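Local atomic coordinates of Mgp-operon protein 3 (Mycoplasma pneumoniae, PDB entry 6RJ1), a protein that probably takes part in the adhesion of the pathogen to host cells as an extracellular, membrane-anchored adhesin subunit that may bind sugars. Residues V802-F814 and E830-A842. Numbering follows the deposited sequence.
Sequences VLLVRGGVVRLNF and EPISFSYTPFGSA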
loop_
_atom_site.group_PDB
_atom_site.type_symbol
_atom_site.label_atom_id
_atom_site.label_comp_id
_atom_site.label_asym_id
_atom_site.label_seq_id
_atom_site.Cartn_x
_atom_site.Cartn_y
_atom_site.Cartn_z
ATOM N N VAL A 802 -3.565 11.064 11.191
ATOM C CA VAL A 802 -2.153 11.169 10.846
ATOM C C VAL A 802 -1.602 9.799 10.510
ATOM O O VAL A 802 -2.161 8.785 10.928
ATOM C CB VAL A 802 -1.257 11.950 11.859
ATOM C CG1 VAL A 802 -1.758 13.375 12.104
ATOM C CG2 VAL A 802 -1.079 11.189 13.163
ATOM N N LEU A 803 -0.520 9.777 9.738
ATOM C CA LEU A 803 0.187 8.554 9.358
ATOM C C LEU A 803 1.649 8.863 9.064
ATOM O O LEU A 803 2.000 9.995 8.699
ATOM C CB LEU A 803 -0.482 7.807 8.180
ATOM C CG LEU A 803 -0.387 8.446 6.803
ATOM C CD1 LEU A 803 -0.017 7.424 5.760
ATOM C CD2 LEU A 803 -1.654 9.187 6.453
ATOM N N LEU A 804 2.494 7.854 9.241
ATOM C CA LEU A 804 3.921 7.969 8.999
ATOM C C LEU A 804 4.253 7.367 7.648
ATOM O O LEU A 804 3.739 6.297 7.288
ATOM C CB LEU A 804 4.687 7.259 10.131
ATOM C CG LEU A 804 5.316 8.131 11.242
ATOM C CD1 LEU A 804 4.387 9.243 11.732
ATOM C CD2 LEU A 804 5.730 7.281 12.409
ATOM N N VAL A 805 5.058 8.097 6.874
ATOM C CA VAL A 805 5.568 7.701 5.555
ATOM C C VAL A 805 7.093 7.837 5.565
ATOM O O VAL A 805 7.653 8.374 6.527
ATOM C CB VAL A 805 4.916 8.456 4.361
ATOM C CG1 VAL A 805 3.448 8.073 4.197
ATOM C CG2 VAL A 805 5.093 9.970 4.471
ATOM N N ARG A 806 7.769 7.368 4.506
ATOM C CA ARG A 806 9.217 7.491 4.422
ATOM C C ARG A 806 9.599 8.959 4.304
ATOM O O ARG A 806 9.154 9.647 3.373
ATOM C CB ARG A 806 9.780 6.687 3.250
ATOM C CG ARG A 806 9.487 5.203 3.332
ATOM C CD ARG A 806 10.259 4.438 2.285
ATOM N NE ARG A 806 11.680 4.330 2.616
ATOM C CZ ARG A 806 12.588 3.751 1.845
ATOM N NH1 ARG A 806 12.245 3.249 0.668
ATOM N NH2 ARG A 806 13.850 3.679 2.239
ATOM N N GLY A 807 10.347 9.438 5.299
ATOM C CA GLY A 807 10.833 10.809 5.349
ATOM C C GLY A 807 10.036 11.825 6.133
ATOM O O GLY A 807 10.555 12.910 6.408
ATOM N N GLY A 808 8.797 11.509 6.481
ATOM C CA GLY A 808 7.972 12.446 7.229
ATOM C C GLY A 808 6.598 11.976 7.659
ATOM O O GLY A 808 6.227 10.817 7.464
ATOM N N VAL A 809 5.845 12.900 8.273
ATOM C CA VAL A 809 4.489 12.669 8.753
ATOM C C VAL A 809 3.468 13.336 7.825
ATOM O O VAL A 809 3.683 14.461 7.362
ATOM C CB VAL A 809 4.323 13.081 10.249
ATOM C CG1 VAL A 809 4.542 14.579 10.468
ATOM C CG2 VAL A 809 2.976 12.635 10.821
ATOM N N VAL A 810 2.361 12.633 7.558
ATOM C CA VAL A 810 1.280 13.176 6.740
ATOM C C VAL A 810 0.022 13.318 7.596
ATOM O O VAL A 810 -0.370 12.393 8.314
ATOM C CB VAL A 810 1.040 12.483 5.365
ATOM C CG1 VAL A 810 1.702 11.122 5.285
ATOM C CG2 VAL A 810 -0.437 12.407 4.983
ATOM N N ARG A 811 -0.557 14.520 7.554
ATOM C CA ARG A 811 -1.771 14.871 8.266
ATOM C C ARG A 811 -2.910 15.026 7.267
ATOM O O ARG A 811 -2.753 15.677 6.222
ATOM C CB ARG A 811 -1.579 16.168 9.065
ATOM C CG ARG A 811 -2.742 16.461 9.996
ATOM C CD ARG A 811 -2.553 17.746 10.745
ATOM N NE ARG A 811 -3.804 18.175 11.355
ATOM C CZ ARG A 811 -3.947 19.287 12.064
ATOM N NH1 ARG A 811 -2.914 20.098 12.258
ATOM N NH2 ARG A 811 -5.120 19.593 12.594
ATOM N N LEU A 812 -4.060 14.440 7.608
ATOM C CA LEU A 812 -5.271 14.490 6.798
ATOM C C LEU A 812 -6.338 15.270 7.543
ATOM O O LEU A 812 -6.704 14.903 8.652
ATOM C CB LEU A 812 -5.728 13.076 6.403
ATOM C CG LEU A 812 -4.642 12.186 5.782
ATOM C CD1 LEU A 812 -5.109 10.756 5.670
ATOM C CD2 LEU A 812 -4.148 12.741 4.449
ATOM N N ASN A 813 -6.777 16.387 6.956
ATOM C CA ASN A 813 -7.736 17.315 7.558
ATOM C C ASN A 813 -9.132 17.190 6.984
ATOM O O ASN A 813 -9.300 17.005 5.776
ATOM C CB ASN A 813 -7.219 18.754 7.469
ATOM C CG ASN A 813 -5.787 18.879 7.921
ATOM O OD1 ASN A 813 -5.470 18.742 9.107
ATOM N ND2 ASN A 813 -4.886 19.111 6.978
ATOM N N PHE A 814 -10.137 17.293 7.870
ATOM C CA PHE A 814 -11.552 17.152 7.525
ATOM C C PHE A 814 -12.398 18.301 8.058
ATOM O O PHE A 814 -12.022 18.944 9.040
ATOM C CB PHE A 814 -12.101 15.806 8.050
ATOM C CG PHE A 814 -11.275 14.590 7.695
ATOM C CD1 PHE A 814 -11.442 13.950 6.474
ATOM C CD2 PHE A 814 -10.325 14.093 8.575
ATOM C CE1 PHE A 814 -10.668 12.836 6.140
ATOM C CE2 PHE A 814 -9.551 12.980 8.239
ATOM C CZ PHE A 814 -9.726 12.362 7.022
ATOM N N GLU A 830 -2.887 24.800 -2.882
ATOM C CA GLU A 830 -2.664 23.381 -2.608
ATOM C C GLU A 830 -3.803 22.852 -1.712
ATOM O O GLU A 830 -4.370 23.643 -0.956
ATOM C CB GLU A 830 -1.289 23.145 -1.968
ATOM C CG GLU A 830 -0.234 22.742 -2.983
ATOM C CD GLU A 830 0.929 21.943 -2.425
ATOM O OE1 GLU A 830 1.981 22.558 -2.131
ATOM O OE2 GLU A 830 0.792 20.704 -2.282
ATOM N N PRO A 831 -4.226 21.566 -1.831
ATOM C CA PRO A 831 -5.341 21.086 -1.001
ATOM C C PRO A 831 -5.014 21.193 0.475
ATOM O O PRO A 831 -3.914 20.820 0.899
ATOM C CB PRO A 831 -5.535 19.632 -1.449
ATOM C CG PRO A 831 -4.240 19.242 -2.057
ATOM C CD PRO A 831 -3.701 20.485 -2.688
ATOM N N ILE A 832 -5.948 21.772 1.239
ATOM C CA ILE A 832 -5.772 21.963 2.675
ATOM C C ILE A 832 -6.119 20.667 3.464
ATOM O O ILE A 832 -5.889 20.620 4.673
ATOM C CB ILE A 832 -6.479 23.242 3.207
ATOM C CG1 ILE A 832 -7.991 23.281 2.870
ATOM C CG2 ILE A 832 -5.744 24.508 2.712
ATOM C CD1 ILE A 832 -8.815 24.377 3.649
ATOM N N SER A 833 -6.599 19.604 2.756
ATOM C CA SER A 833 -6.957 18.289 3.301
ATOM C C SER A 833 -5.729 17.383 3.474
ATOM O O SER A 833 -5.788 16.393 4.203
ATOM C CB SER A 833 -7.978 17.600 2.398
ATOM O OG SER A 833 -7.431 17.314 1.121
ATOM N N PHE A 834 -4.632 17.706 2.773
ATOM C CA PHE A 834 -3.384 16.946 2.824
ATOM C C PHE A 834 -2.210 17.843 3.209
ATOM O O PHE A 834 -2.084 18.959 2.698
ATOM C CB PHE A 834 -3.113 16.276 1.466
ATOM C CG PHE A 834 -1.855 15.444 1.380
ATOM C CD1 PHE A 834 -0.646 16.017 1.000
ATOM C CD2 PHE A 834 -1.884 14.081 1.638
ATOM C CE1 PHE A 834 0.516 15.246 0.913
ATOM C CE2 PHE A 834 -0.725 13.311 1.528
ATOM C CZ PHE A 834 0.464 13.896 1.162
ATOM N N SER A 835 -1.334 17.318 4.080
ATOM C CA SER A 835 -0.111 17.975 4.539
ATOM C C SER A 835 0.988 16.934 4.794
ATOM O O SER A 835 0.730 15.904 5.420
ATOM C CB SER A 835 -0.374 18.798 5.795
ATOM O OG SER A 835 0.592 18.546 6.805
ATOM N N TYR A 836 2.206 17.211 4.311
ATOM C CA TYR A 836 3.368 16.359 4.529
ATOM C C TYR A 836 4.479 17.216 5.130
ATOM O O TYR A 836 4.871 18.226 4.536
ATOM C CB TYR A 836 3.804 15.649 3.232
ATOM C CG TYR A 836 5.189 15.039 3.300
ATOM C CD1 TYR A 836 5.397 13.793 3.886
ATOM C CD2 TYR A 836 6.298 15.719 2.801
ATOM C CE1 TYR A 836 6.672 13.235 3.963
ATOM C CE2 TYR A 836 7.578 15.180 2.894
ATOM C CZ TYR A 836 7.759 13.933 3.463
ATOM O OH TYR A 836 9.025 13.410 3.546
ATOM N N THR A 837 4.952 16.843 6.326
ATOM C CA THR A 837 6.032 17.556 7.005
ATOM C C THR A 837 7.208 16.589 7.154
ATOM O O THR A 837 7.049 15.543 7.791
ATOM C CB THR A 837 5.555 18.139 8.336
ATOM O OG1 THR A 837 4.306 18.798 8.132
ATOM C CG2 THR A 837 6.567 19.104 8.950
ATOM N N PRO A 838 8.378 16.887 6.547
ATOM C CA PRO A 838 9.517 15.964 6.664
ATOM C C PRO A 838 10.056 15.886 8.084
ATOM O O PRO A 838 10.186 16.919 8.743
ATOM C CB PRO A 838 10.567 16.565 5.713
ATOM C CG PRO A 838 9.845 17.574 4.890
ATOM C CD PRO A 838 8.739 18.075 5.749
ATOM N N PHE A 839 10.354 14.670 8.567
ATOM C CA PHE A 839 10.913 14.542 9.908
ATOM C C PHE A 839 12.461 14.575 9.881
ATOM O O PHE A 839 13.069 14.451 8.815
ATOM C CB PHE A 839 10.333 13.343 10.688
ATOM C CG PHE A 839 10.267 11.961 10.078
ATOM C CD1 PHE A 839 11.369 11.412 9.429
ATOM C CD2 PHE A 839 9.152 11.146 10.284
ATOM C CE1 PHE A 839 11.317 10.108 8.911
ATOM C CE2 PHE A 839 9.098 9.849 9.759
ATOM C CZ PHE A 839 10.182 9.336 9.083
ATOM N N GLY A 840 13.068 14.809 11.040
ATOM C CA GLY A 840 14.515 14.910 11.194
ATOM C C GLY A 840 15.281 13.615 11.021
ATOM O O GLY A 840 14.691 12.549 10.817
ATOM N N SER A 841 16.616 13.712 11.114
ATOM C CA SER A 841 17.554 12.597 10.983
ATOM C C SER A 841 17.337 11.516 12.055
ATOM O O SER A 841 17.477 10.328 11.757
ATOM C CB SER A 841 18.988 13.114 11.042
ATOM O OG SER A 841 19.882 12.204 10.425
ATOM N N ALA A 842 16.979 11.937 13.285
ATOM C CA ALA A 842 16.730 11.060 14.429
ATOM C C ALA A 842 15.541 10.124 14.212
ATOM O O ALA A 842 15.563 8.980 14.684
ATOM C CB ALA A 842 16.518 11.892 15.683
#
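Phe839 lies against the type II turn Val805-Gly808 at one end of an antiparallel strand pair. Gly808 CA sits over a face of its ring, 3.7 Å from the centroid and 20° off the normal, a CH-pi contact; Gly807 O approaches the same ring. The ring reaches the turn because CG stands between its own backbone N and carbonyl carbon (chi1 49°), while Phe839 N donates to Gly807 O at 2.8 Å. Tyr836, on the other face of the sheet from Thr837, presents its ring edge to Val805 CG2, 3.7 Å from CE1.

Farther along, strands 808-814 and 834-838 run antiparallel. Val809 and Thr837 form a hydrogen-bonded pair, with Thr837 N donating to Val809 O almost in line with the carbonyl (2.9 Å). Arg811 and Ser835 form the next, in which the return bond from Ser835 N is weak. On the face of Val810 and Leu812, Val810 CG2 meets Phe834 CE2 at 3.6 Å and Leu812 CD2 meets CD2 of the same ring. Just before strand 834-838 begins, Ser833 and Ile832 offer their carbonyls to Asn813: its backbone N donates to Ser833 O from above the carbonyl plane (39° out of it), and ND2 donates to Ile832 O at 2.9 Å and also to Pro913 O.

In the second shell, Arg811 extends to a salt bridge with Glu899 and bonds Ala914 O through NH1, while Thr837 OG1 bonds Ala915 O; the last two tie the face bearing Val809, Arg811, Ser835 and Thr837 to strand 914-920. Leu812, on the other face, touches strand 549-563, as does Val805. Backbone bonds thus set the register, Phe839 packs on the glycine backbone at one end, and at the other the Asn813 amide satisfies a carbonyl beyond the backbone ladder.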